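Local coordinates for putative isomerase YbhH (Escherichia coli, PDB 6OTV), which is a putative isomerase of the PrpF family, whose reaction is not defined but which probably belongs with the diaminopimelate epimerase-like enzymes, at residues 33-38 / 60-65; 76-81 / 87-92; 93-98 / 277-282. One frame throughout, in Å; residues are numbered along the deposited sequence.

In the fold
The three contacts run in series from the outer side of one of the two domains to the cleft between them. Interactions 1 and 2, with centres about 10 Å apart, share a sheet: the neighbouring strands 59-65 and 73-80 are joined through Ile62 N and Leu76 O, 2.8 Å apart, probably by a hydrogen bond. Strand 73-80 meets interaction 3 through Phe77, whose CE1 lies 3.5 Å from Cys93 CB; segment 87-92 also runs straight into Cys93. The centre of interaction 3 is about 13 Å from that of interaction 2 and about 2 Å from the centre of the chain. It holds a phosphate, probably from the crystallisation liquor, in what is probably the active-site cleft.

Interaction 1: 33-38 / 60-65; sequences KILMAI and VAIISR. With EDO (1,2-ethanediol), chain L.
Leu35 alone carries the helix side of this contact, dividing its two methyl groups between Val60 and Ile62 of the strand. CD2 meets Val60 CG1 at 3.9 Å, and CD1 reaches the tip of Ile62, with CD1 to CD1 at 4.2 Å. With CG anti to the carbonyl carbon (chi1 -60°), the leucine leaves the helix towards the sheet and presents its fork to two residues on the same face of the strand. The residue types suit this geometry: a strand turns alternate side chains to one face, so the beta-branched Val60 and Ile62, the second one carbon longer, together offer an apolar surface, while the forked leucine can touch both. No hydrogen bond links the segments, and all three side chains are buried. Leu35 also packs on Leu19 of strand 14-20, and Val60 on Met39 of the same helix. The strand ends in a more polar setting, where Arg65 N gives a nearly straight bond (172°) of 2.9 Å to O1 of an ethanediol molecule, probably from the crystallisation liquor. Ala61 points to the opposite face of the sheet, where Met96 of helix 94-106 packs against it. Helix 28-39 thus lies on one side of the sheet and helix 94-106 on the other, consistent with a domain of the diaminopimelate epimerase fold.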
ATOM      1  N   LYS A  33     -30.278 -10.290  -5.290  1.00 32.59           N
ATOM      2  CA  LYS A  33     -31.422 -11.093  -4.867  1.00 40.38           C
ATOM      3  C   LYS A  33     -31.024 -12.084  -3.779  1.00 37.77           C
ATOM      4  O   LYS A  33     -31.773 -12.304  -2.821  1.00 37.69           O
ATOM      5  CB  LYS A  33     -32.029 -11.826  -6.063  1.00 48.48           C
ATOM      6  CG  LYS A  33     -32.942 -10.973  -6.929  1.00 59.20           C
ATOM      7  CD  LYS A  33     -33.684 -11.831  -7.945  1.00 69.88           C
ATOM      8  CE  LYS A  33     -34.731 -11.027  -8.703  1.00 78.83           C
ATOM      9  NZ  LYS A  33     -34.126  -9.918  -9.492  1.00 83.85           N
ATOM     10  N   ILE A  34     -29.842 -12.686  -3.907  1.00 33.14           N
ATOM     11  CA  ILE A  34     -29.375 -13.622  -2.890  1.00 32.69           C
ATOM     12  C   ILE A  34     -29.140 -12.901  -1.570  1.00 36.09           C
ATOM     13  O   ILE A  34     -29.513 -13.400  -0.501  1.00 32.02           O
ATOM     14  CB  ILE A  34     -28.112 -14.347  -3.386  1.00 36.74           C
ATOM     15  CG1 ILE A  34     -28.471 -15.269  -4.553  1.00 36.25           C
ATOM     16  CG2 ILE A  34     -27.447 -15.120  -2.254  1.00 31.74           C
ATOM     17  CD1 ILE A  34     -27.283 -15.894  -5.226  1.00 30.93           C
ATOM     18  N   LEU A  35     -28.536 -11.710  -1.621  1.00 27.74           N
ATOM     19  CA  LEU A  35     -28.276 -10.962  -0.396  1.00 31.22           C
ATOM     20  C   LEU A  35     -29.574 -10.598   0.314  1.00 32.12           C
ATOM     21  O   LEU A  35     -29.654 -10.665   1.547  1.00 31.58           O
ATOM     22  CB  LEU A  35     -27.462  -9.705  -0.708  1.00 33.60           C
ATOM     23  CG  LEU A  35     -26.091  -9.924  -1.351  1.00 35.02           C
ATOM     24  CD1 LEU A  35     -25.313  -8.615  -1.425  1.00 28.92           C
ATOM     25  CD2 LEU A  35     -25.304 -10.977  -0.588  1.00 30.01           C
ATOM     26  N   MET A  36     -30.601 -10.210  -0.446  1.00 31.13           N
ATOM     27  CA  MET A  36     -31.897  -9.920   0.159  1.00 35.40           C
ATOM     28  C   MET A  36     -32.486 -11.164   0.808  1.00 34.03           C
ATOM     29  O   MET A  36     -33.037 -11.097   1.914  1.00 31.68           O
ATOM     30  CB  MET A  36     -32.860  -9.359  -0.888  1.00 31.04           C
ATOM     31  CG  MET A  36     -32.411  -8.058  -1.535  1.00 38.91           C
ATOM     32  SD  MET A  36     -33.516  -7.571  -2.879  1.00 51.57           S
ATOM     33  CE  MET A  36     -32.520  -6.352  -3.731  1.00 60.03           C
ATOM     34  N   ALA A  37     -32.371 -12.314   0.135  1.00 30.71           N
ATOM     35  CA  ALA A  37     -32.918 -13.552   0.681  1.00 30.44           C
ATOM     36  C   ALA A  37     -32.165 -14.004   1.925  1.00 31.73           C
ATOM     37  O   ALA A  37     -32.753 -14.646   2.803  1.00 35.03           O
ATOM     38  CB  ALA A  37     -32.895 -14.652  -0.380  1.00 28.22           C
ATOM     39  N   ILE A  38     -30.870 -13.692   2.019  1.00 26.24           N
ATOM     40  CA  ILE A  38     -30.117 -14.061   3.213  1.00 29.65           C
ATOM     41  C   ILE A  38     -30.606 -13.264   4.415  1.00 28.75           C
ATOM     42  O   ILE A  38     -30.803 -13.814   5.506  1.00 32.88           O
ATOM     43  CB  ILE A  38     -28.606 -13.870   2.984  1.00 29.77           C
ATOM     44  CG1 ILE A  38     -28.091 -14.855   1.933  1.00 29.03           C
ATOM     45  CG2 ILE A  38     -27.839 -14.058   4.283  1.00 24.68           C
ATOM     46  CD1 ILE A  38     -26.610 -14.705   1.640  1.00 25.81           C
ATOM     47  N   VAL A  60     -23.919  -6.845   4.893  1.00 28.58           N
ATOM     48  CA  VAL A  60     -23.205  -7.952   4.265  1.00 27.28           C
ATOM     49  C   VAL A  60     -21.777  -7.510   3.971  1.00 27.67           C
ATOM     50  O   VAL A  60     -21.544  -6.378   3.534  1.00 26.62           O
ATOM     51  CB  VAL A  60     -23.901  -8.427   2.968  1.00 24.78           C
ATOM     52  CG1 VAL A  60     -23.112  -9.552   2.318  1.00 24.89           C
ATOM     53  CG2 VAL A  60     -25.332  -8.874   3.248  1.00 28.82           C
ATOM     54  N   ALA A  61     -20.823  -8.408   4.211  1.00 27.73           N
ATOM     55  CA  ALA A  61     -19.434  -8.230   3.807  1.00 24.33           C
ATOM     56  C   ALA A  61     -19.051  -9.384   2.894  1.00 27.20           C
ATOM     57  O   ALA A  61     -19.151 -10.551   3.290  1.00 29.36           O
ATOM     58  CB  ALA A  61     -18.504  -8.174   5.021  1.00 24.02           C
ATOM     59  N   ILE A  62     -18.619  -9.064   1.679  1.00 31.28           N
ATOM     60  CA  ILE A  62     -18.215 -10.063   0.695  1.00 28.82           C
ATOM     61  C   ILE A  62     -16.695 -10.022   0.598  1.00 36.10           C
ATOM     62  O   ILE A  62     -16.115  -9.018   0.164  1.00 33.99           O
ATOM     63  CB  ILE A  62     -18.878  -9.821  -0.668  1.00 30.13           C
ATOM     64  CG1 ILE A  62     -20.404  -9.822  -0.516  1.00 26.18           C
ATOM     65  CG2 ILE A  62     -18.423 -10.873  -1.673  1.00 26.97           C
ATOM     66  CD1 ILE A  62     -21.153  -9.352  -1.755  1.00 28.69           C
ATOM     67  N   ILE A  63     -16.047 -11.114   1.002  1.00 33.96           N
ATOM     68  CA  ILE A  63     -14.599 -11.164   1.184  1.00 33.28           C
ATOM     69  C   ILE A  63     -13.993 -12.096   0.143  1.00 37.85           C
ATOM     70  O   ILE A  63     -14.564 -13.147  -0.175  1.00 33.54           O
ATOM     71  CB  ILE A  63     -14.230 -11.631   2.607  1.00 29.34           C
ATOM     72  CG1 ILE A  63     -15.100 -10.930   3.659  1.00 28.44           C
ATOM     73  CG2 ILE A  63     -12.754 -11.401   2.877  1.00 28.19           C
ATOM     74  CD1 ILE A  63     -15.001  -9.427   3.647  1.00 32.56           C
ATOM     75  N   SER A  64     -12.823 -11.717  -0.368  1.00 34.85           N
ATOM     76  CA  SER A  64     -12.093 -12.536  -1.326  1.00 33.22           C
ATOM     77  C   SER A  64     -10.625 -12.136  -1.285  1.00 40.35           C
ATOM     78  O   SER A  64     -10.260 -11.095  -0.734  1.00 41.44           O
ATOM     79  CB  SER A  64     -12.649 -12.374  -2.743  1.00 31.10           C
ATOM     80  OG  SER A  64     -12.298 -11.110  -3.279  1.00 34.17           O
ATOM     81  N   ARG A  65      -9.785 -12.982  -1.875  1.00 40.08           N
ATOM     82  CA  ARG A  65      -8.395 -12.605  -2.080  1.00 40.00           C
ATOM     83  C   ARG A  65      -8.328 -11.386  -2.990  1.00 36.24           C
ATOM     84  O   ARG A  65      -9.077 -11.276  -3.963  1.00 34.93           O
ATOM     85  CB  ARG A  65      -7.604 -13.765  -2.682  1.00 43.84           C
ATOM     86  CG  ARG A  65      -7.318 -14.887  -1.697  1.00 52.96           C
ATOM     87  CD  ARG A  65      -6.412 -15.944  -2.307  1.00 55.45           C
ATOM     88  NE  ARG A  65      -6.089 -17.001  -1.353  1.00 60.49           N
ATOM     89  CZ  ARG A  65      -6.829 -18.090  -1.167  1.00 61.47           C
ATOM     90  NH1 ARG A  65      -7.940 -18.269  -1.868  1.00 60.99           N
ATOM     91  NH2 ARG A  65      -6.458 -18.999  -0.275  1.00 61.94           N
TER
HETATM   92  C1  EDO L 410     -11.576 -16.646  -2.375  1.00 44.25           C
HETATM   93  O1  EDO L 410     -10.928 -15.452  -2.830  1.00 37.80           O
HETATM   94  C2  EDO L 410     -13.016 -16.337  -1.980  1.00 49.52           C
HETATM   95  O2  EDO L 410     -13.721 -15.786  -3.098  1.00 44.85           O

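Interaction 2: 76-81 / 87-92; sequences LFAQVI and VDTTPN
Phe77 holds CG anti to its backbone nitrogen (chi1 172°), which carries the ring out beside Pro91, where CE2 comes to 3.8 Å from the proline CG. The carbonyl oxygen of the same proline approaches the ring obliquely. Two residues on, Gln79 also starts with CG anti to N but bends at its second torsion, bringing OE1 to the edge of the Phe77 ring, in its plane; this amide is held outside the contact, OE1 by Lys59 NZ and NE2 by the backbone oxygen of Pro55. Of the Gln79 side chain it is the aliphatic base that meets the partner strand, with CB 4.2 Å from Asp88 CB. Strands 73-80 and 87-88 form an antiparallel beta hairpin, in which Gln79 and Asp88 are the hydrogen-bonded pair: Gln79 N gives to Asp88 O at 2.6 Å, and Asp88 N returns a bond to Gln79 O at 2.8 Å. Val80 and Val87 follow as a non-hydrogen-bonded pair. The small Ala78 lets two neighbours close in, its CB meeting Thr89 CG2 at 3.8 Å and Val87 CG1 at 3.9 Å. Val87 also packs on Met36 of helix 28-39. Past the short strand, Asp88 shapes the chain with an Asx turn. Its OD1 takes Thr90 N at 3.0 Å from above the carboxylate plane, and accepts from Thr90 OG1 through its syn lone pair, so one oxygen grips both the backbone and the hydroxyl of Thr90.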
ATOM      1  N   LEU A  76     -15.998  -6.063  -0.049  1.00 29.66           N
ATOM      2  CA  LEU A  76     -17.131  -5.377  -0.654  1.00 27.78           C
ATOM      3  C   LEU A  76     -18.269  -5.336   0.356  1.00 29.22           C
ATOM      4  O   LEU A  76     -18.728  -6.385   0.821  1.00 30.49           O
ATOM      5  CB  LEU A  76     -17.577  -6.076  -1.938  1.00 28.71           C
ATOM      6  CG  LEU A  76     -18.857  -5.545  -2.587  1.00 34.92           C
ATOM      7  CD1 LEU A  76     -18.691  -4.094  -3.007  1.00 34.41           C
ATOM      8  CD2 LEU A  76     -19.256  -6.417  -3.772  1.00 30.91           C
ATOM      9  N   PHE A  77     -18.718  -4.132   0.694  1.00 26.08           N
ATOM     10  CA  PHE A  77     -19.804  -3.947   1.642  1.00 29.48           C
ATOM     11  C   PHE A  77     -21.120  -3.745   0.904  1.00 32.29           C
ATOM     12  O   PHE A  77     -21.156  -3.125  -0.163  1.00 31.59           O
ATOM     13  CB  PHE A  77     -19.545  -2.751   2.563  1.00 25.74           C
ATOM     14  CG  PHE A  77     -20.723  -2.396   3.421  1.00 29.18           C
ATOM     15  CD1 PHE A  77     -21.082  -3.200   4.492  1.00 30.79           C
ATOM     16  CD2 PHE A  77     -21.488  -1.275   3.144  1.00 34.65           C
ATOM     17  CE1 PHE A  77     -22.176  -2.885   5.284  1.00 33.39           C
ATOM     18  CE2 PHE A  77     -22.584  -0.953   3.931  1.00 33.53           C
ATOM     19  CZ  PHE A  77     -22.927  -1.759   5.003  1.00 26.11           C
ATOM     20  N   ALA A  78     -22.198  -4.270   1.483  1.00 25.90           N
ATOM     21  CA  ALA A  78     -23.540  -4.078   0.952  1.00 33.50           C
ATOM     22  C   ALA A  78     -24.501  -3.841   2.104  1.00 34.51           C
ATOM     23  O   ALA A  78     -24.466  -4.562   3.107  1.00 37.01           O
ATOM     24  CB  ALA A  78     -23.993  -5.286   0.122  1.00 26.48           C
ATOM     25  N   GLN A  79     -25.349  -2.826   1.963  1.00 34.72           N
ATOM     26  CA  GLN A  79     -26.427  -2.557   2.905  1.00 29.04           C
ATOM     27  C   GLN A  79     -27.708  -3.170   2.353  1.00 36.40           C
ATOM     28  O   GLN A  79     -28.146  -2.816   1.252  1.00 32.81           O
ATOM     29  CB  GLN A  79     -26.599  -1.052   3.127  1.00 27.09           C
ATOM     30  CG  GLN A  79     -27.661  -0.675   4.158  1.00 27.24           C
ATOM     31  CD  GLN A  79     -27.220  -0.942   5.587  1.00 33.26           C
ATOM     32  OE1 GLN A  79     -26.076  -0.676   5.957  1.00 35.88           O
ATOM     33  NE2 GLN A  79     -28.127  -1.473   6.399  1.00 34.85           N
ATOM     34  N   VAL A  80     -28.296  -4.097   3.099  1.00 26.38           N
ATOM     35  CA  VAL A  80     -29.531  -4.755   2.691  1.00 28.74           C
ATOM     36  C   VAL A  80     -30.676  -4.025   3.376  1.00 30.99           C
ATOM     37  O   VAL A  80     -30.827  -4.096   4.600  1.00 27.84           O
ATOM     38  CB  VAL A  80     -29.523  -6.251   3.033  1.00 34.28           C
ATOM     39  CG1 VAL A  80     -30.822  -6.906   2.595  1.00 29.33           C
ATOM     40  CG2 VAL A  80     -28.338  -6.935   2.364  1.00 27.97           C
ATOM     41  N   ILE A  81     -31.473  -3.307   2.581  1.00 31.87           N
ATOM     42  CA  ILE A  81     -32.542  -2.489   3.133  1.00 29.75           C
ATOM     43  C   ILE A  81     -33.575  -3.383   3.817  1.00 36.95           C
ATOM     44  O   ILE A  81     -33.831  -4.518   3.394  1.00 32.11           O
ATOM     45  CB  ILE A  81     -33.178  -1.634   2.024  1.00 39.42           C
ATOM     46  CG1 ILE A  81     -32.087  -0.868   1.273  1.00 44.72           C
ATOM     47  CG2 ILE A  81     -34.187  -0.660   2.598  1.00 29.92           C
ATOM     48  CD1 ILE A  81     -31.251   0.038   2.172  1.00 36.41           C
ATOM     49  N   VAL A  87     -30.755  -3.263  -2.312  1.00 39.98           N
ATOM     50  CA  VAL A  87     -29.377  -3.392  -1.852  1.00 40.60           C
ATOM     51  C   VAL A  87     -28.637  -2.110  -2.206  1.00 39.42           C
ATOM     52  O   VAL A  87     -28.755  -1.609  -3.329  1.00 41.91           O
ATOM     53  CB  VAL A  87     -28.678  -4.619  -2.469  1.00 38.04           C
ATOM     54  CG1 VAL A  87     -27.210  -4.653  -2.068  1.00 39.87           C
ATOM     55  CG2 VAL A  87     -29.375  -5.900  -2.034  1.00 34.82           C
ATOM     56  N   ASP A  88     -27.879  -1.584  -1.246  1.00 36.92           N
ATOM     57  CA  ASP A  88     -27.075  -0.383  -1.432  1.00 36.95           C
ATOM     58  C   ASP A  88     -25.618  -0.717  -1.145  1.00 38.88           C
ATOM     59  O   ASP A  88     -25.295  -1.228  -0.067  1.00 43.48           O
ATOM     60  CB  ASP A  88     -27.558   0.745  -0.514  1.00 41.24           C
ATOM     61  CG  ASP A  88     -26.802   2.048  -0.730  1.00 54.62           C
ATOM     62  OD1 ASP A  88     -26.016   2.150  -1.697  1.00 56.46           O
ATOM     63  OD2 ASP A  88     -27.000   2.977   0.081  1.00 63.81           O
ATOM     64  N   THR A  89     -24.743  -0.420  -2.106  1.00 36.60           N
ATOM     65  CA  THR A  89     -23.318  -0.708  -1.993  1.00 35.59           C
ATOM     66  C   THR A  89     -22.475   0.564  -2.052  1.00 39.27           C
ATOM     67  O   THR A  89     -21.307   0.525  -2.446  1.00 47.64           O
ATOM     68  CB  THR A  89     -22.877  -1.687  -3.083  1.00 43.37           C
ATOM     69  OG1 THR A  89     -23.161  -1.128  -4.371  1.00 46.14           O
ATOM     70  CG2 THR A  89     -23.611  -3.016  -2.936  1.00 42.34           C
ATOM     71  N   THR A  90     -23.050   1.705  -1.650  1.00 41.39           N
ATOM     72  CA  THR A  90     -22.299   2.961  -1.723  1.00 57.08           C
ATOM     73  C   THR A  90     -21.222   3.054  -0.651  1.00 67.01           C
ATOM     74  O   THR A  90     -20.034   3.174  -1.003  1.00 63.20           O
ATOM     75  CB  THR A  90     -23.261   4.152  -1.679  1.00 59.11           C
ATOM     76  OG1 THR A  90     -24.108   4.124  -2.833  1.00 53.10           O
ATOM     77  CG2 THR A  90     -22.489   5.460  -1.658  1.00 62.25           C
ATOM     78  N   PRO A  91     -21.533   3.008   0.646  1.00 71.65           N
ATOM     79  CA  PRO A  91     -20.550   3.414   1.652  1.00 73.11           C
ATOM     80  C   PRO A  91     -19.527   2.324   1.957  1.00 79.32           C
ATOM     81  O   PRO A  91     -19.593   1.194   1.472  1.00 70.35           O
ATOM     82  CB  PRO A  91     -21.417   3.700   2.878  1.00 66.78           C
ATOM     83  CG  PRO A  91     -22.499   2.698   2.774  1.00 65.44           C
ATOM     84  CD  PRO A  91     -22.766   2.507   1.289  1.00 65.57           C
ATOM     85  N   ASN A  92     -18.558   2.703   2.785  1.00 83.96           N
ATOM     86  CA  ASN A  92     -17.603   1.777   3.382  1.00 78.52           C
ATOM     87  C   ASN A  92     -17.933   1.697   4.866  1.00 82.14           C
ATOM     88  O   ASN A  92     -17.703   2.658   5.611  1.00 92.32           O
ATOM     89  CB  ASN A  92     -16.165   2.242   3.149  1.00 70.24           C
ATOM     90  CG  ASN A  92     -15.146   1.429   3.935  1.00 58.98           C
ATOM     91  OD1 ASN A  92     -15.400   0.287   4.319  1.00 59.90           O
ATOM     92  ND2 ASN A  92     -13.983   2.020   4.176  1.00 47.29           N
TER

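Interaction 3: 93-98 / 277-282. With PO4 (phosphate ion), chain I.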
ATOM      1  N   CYS A  93     -18.489   0.566   5.291  1.00 66.92           N
ATOM      2  CA  CYS A  93     -18.879   0.383   6.686  1.00 56.57           C
ATOM      3  C   CYS A  93     -17.645   0.010   7.497  1.00 47.66           C
ATOM      4  O   CYS A  93     -17.090  -1.083   7.332  1.00 47.37           O
ATOM      5  CB  CYS A  93     -19.963  -0.682   6.810  1.00 47.03           C
ATOM      6  SG  CYS A  93     -20.520  -0.954   8.504  1.00 47.51           S
ATOM      7  N   GLY A  94     -17.217   0.918   8.375  1.00 31.61           N
ATOM      8  CA  GLY A  94     -16.031   0.679   9.175  1.00 35.62           C
ATOM      9  C   GLY A  94     -16.239  -0.316  10.293  1.00 38.44           C
ATOM     10  O   GLY A  94     -15.270  -0.928  10.753  1.00 36.86           O
ATOM     11  N   ASN A  95     -17.480  -0.497  10.737  1.00 33.93           N
ATOM     12  CA  ASN A  95     -17.739  -1.465  11.792  1.00 34.23           C
ATOM     13  C   ASN A  95     -17.716  -2.892  11.258  1.00 34.73           C
ATOM     14  O   ASN A  95     -17.102  -3.774  11.866  1.00 33.12           O
ATOM     15  CB  ASN A  95     -19.068  -1.145  12.472  1.00 32.13           C
ATOM     16  CG  ASN A  95     -18.953   0.031  13.408  1.00 37.57           C
ATOM     17  OD1 ASN A  95     -18.561  -0.124  14.565  1.00 33.79           O
ATOM     18  ND2 ASN A  95     -19.268   1.221  12.909  1.00 31.70           N
ATOM     19  N   MET A  96     -18.371  -3.140  10.120  1.00 27.76           N
ATOM     20  CA  MET A  96     -18.262  -4.457   9.497  1.00 30.12           C
ATOM     21  C   MET A  96     -16.825  -4.752   9.093  1.00 28.75           C
ATOM     22  O   MET A  96     -16.404  -5.915   9.091  1.00 36.69           O
ATOM     23  CB  MET A  96     -19.192  -4.555   8.286  1.00 28.07           C
ATOM     24  CG  MET A  96     -20.667  -4.578   8.647  1.00 34.35           C
ATOM     25  SD  MET A  96     -21.173  -6.120   9.436  1.00 32.13           S
ATOM     26  CE  MET A  96     -21.303  -7.206   8.018  1.00 32.39           C
ATOM     27  N   LEU A  97     -16.058  -3.710   8.766  1.00 27.88           N
ATOM     28  CA  LEU A  97     -14.638  -3.877   8.480  1.00 28.47           C
ATOM     29  C   LEU A  97     -13.911  -4.570   9.626  1.00 27.29           C
ATOM     30  O   LEU A  97     -12.927  -5.283   9.395  1.00 26.61           O
ATOM     31  CB  LEU A  97     -14.018  -2.509   8.195  1.00 31.59           C
ATOM     32  CG  LEU A  97     -12.541  -2.400   7.830  1.00 37.37           C
ATOM     33  CD1 LEU A  97     -12.238  -3.163   6.552  1.00 33.26           C
ATOM     34  CD2 LEU A  97     -12.169  -0.936   7.687  1.00 39.62           C
ATOM     35  N   SER A  98     -14.399  -4.397  10.861  1.00 24.56           N
ATOM     36  CA  SER A  98     -13.744  -4.993  12.022  1.00 26.88           C
ATOM     37  C   SER A  98     -13.683  -6.510  11.932  1.00 28.94           C
ATOM     38  O   SER A  98     -12.785  -7.127  12.515  1.00 27.71           O
ATOM     39  CB  SER A  98     -14.466  -4.586  13.309  1.00 33.82           C
ATOM     40  OG  SER A  98     -14.845  -3.224  13.268  1.00 50.19           O
ATOM     41  N   LEU A 277     -22.152   7.802  14.644  1.00 36.20           N
ATOM     42  CA  LEU A 277     -21.147   8.470  13.831  1.00 34.97           C
ATOM     43  C   LEU A 277     -20.440   7.437  12.967  1.00 33.48           C
ATOM     44  O   LEU A 277     -20.058   6.371  13.454  1.00 36.27           O
ATOM     45  CB  LEU A 277     -20.129   9.218  14.703  1.00 31.56           C
ATOM     46  CG  LEU A 277     -18.915   9.792  13.971  1.00 31.15           C
ATOM     47  CD1 LEU A 277     -19.334  10.877  12.989  1.00 28.49           C
ATOM     48  CD2 LEU A 277     -17.889  10.317  14.960  1.00 31.54           C
ATOM     49  N   ALA A 278     -20.263   7.762  11.688  1.00 35.24           N
ATOM     50  CA  ALA A 278     -19.530   6.881  10.790  1.00 34.41           C
ATOM     51  C   ALA A 278     -18.034   6.951  11.073  1.00 38.65           C
ATOM     52  O   ALA A 278     -17.494   8.013  11.401  1.00 33.87           O
ATOM     53  CB  ALA A 278     -19.803   7.254   9.332  1.00 32.52           C
ATOM     54  N   ILE A 279     -17.364   5.802  10.948  1.00 30.10           N
ATOM     55  CA  ILE A 279     -15.922   5.747  11.173  1.00 31.45           C
ATOM     56  C   ILE A 279     -15.197   6.699  10.230  1.00 36.84           C
ATOM     57  O   ILE A 279     -14.281   7.425  10.639  1.00 35.60           O
ATOM     58  CB  ILE A 279     -15.411   4.301  11.020  1.00 41.34           C
ATOM     59  CG1 ILE A 279     -16.090   3.382  12.041  1.00 36.37           C
ATOM     60  CG2 ILE A 279     -13.892   4.249  11.156  1.00 29.05           C
ATOM     61  CD1 ILE A 279     -15.844   3.781  13.474  1.00 37.62           C
ATOM     62  N   THR A 280     -15.597   6.717   8.956  1.00 36.71           N
ATOM     63  CA  THR A 280     -14.974   7.629   8.003  1.00 40.95           C
ATOM     64  C   THR A 280     -15.190   9.079   8.410  1.00 37.16           C
ATOM     65  O   THR A 280     -14.271   9.902   8.315  1.00 37.60           O
ATOM     66  CB  THR A 280     -15.516   7.381   6.596  1.00 42.99           C
ATOM     67  OG1 THR A 280     -16.937   7.559   6.588  1.00 53.20           O
ATOM     68  CG2 THR A 280     -15.184   5.969   6.141  1.00 39.63           C
ATOM     69  N   GLY A 281     -16.396   9.412   8.873  1.00 39.56           N
ATOM     70  CA  GLY A 281     -16.625  10.747   9.400  1.00 29.53           C
ATOM     71  C   GLY A 281     -15.745  11.051  10.597  1.00 30.43           C
ATOM     72  O   GLY A 281     -15.253  12.172  10.750  1.00 30.07           O
ATOM     73  N   ALA A 282     -15.525  10.051  11.455  1.00 28.28           N
ATOM     74  CA  ALA A 282     -14.659  10.249  12.610  1.00 31.89           C
ATOM     75  C   ALA A 282     -13.227  10.541  12.180  1.00 32.09           C
ATOM     76  O   ALA A 282     -12.528  11.333  12.822  1.00 30.53           O
ATOM     77  CB  ALA A 282     -14.716   9.027  13.528  1.00 26.45           C
TER
HETATM   78  P   PO4 I 407     -19.848   3.041  10.067  1.00 65.37           P
HETATM   79  O1  PO4 I 407     -21.115   3.623   9.480  1.00 63.79           O
HETATM   80  O2  PO4 I 407     -20.044   1.570  10.343  1.00 61.00           O
HETATM   81  O3  PO4 I 407     -18.702   3.240   9.098  1.00 59.67           O
HETATM   82  O4  PO4 I 407     -19.529   3.735  11.369  1.00 75.25           O
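Asn95 and Ile279 meet where two helices, 94-106 and 279-290, start facing one another, consistent with the diaminopimelate epimerase fold, in whose relatives the active site lies in the cleft between two such helices. A phosphate, probably from the crystallisation liquor, sits between them. Along Asn95, CB and then CG each lie 3.6 Å from phosphate O2. ND2 gives that oxygen a nearly straight bond (175°) of 2.7 Å and also touches Ile279 CG1 at 3.9 Å. OD1 faces the protein, accepting from Arg337 NH1 and Thr13 N; an amide suits this place because it can donate to an anion while accepting from its neighbours. Backbone N-H groups add to the grip: Gly94 N binds O3, Asn95 N reaches O2 weakly, and Ile279 N binds O4 at 3.0 Å and O3 weakly. Both helix dipoles would probably favour the negative charge. With no side chain on Gly94, Ile279 CG1 packs directly on its CA. Cys93 caps the first helix: with SG anti to its own N (chi1 -179°), the sulfur accepts from Met96 N at 3.5 Å and lies 3.2 Å from phosphate O2.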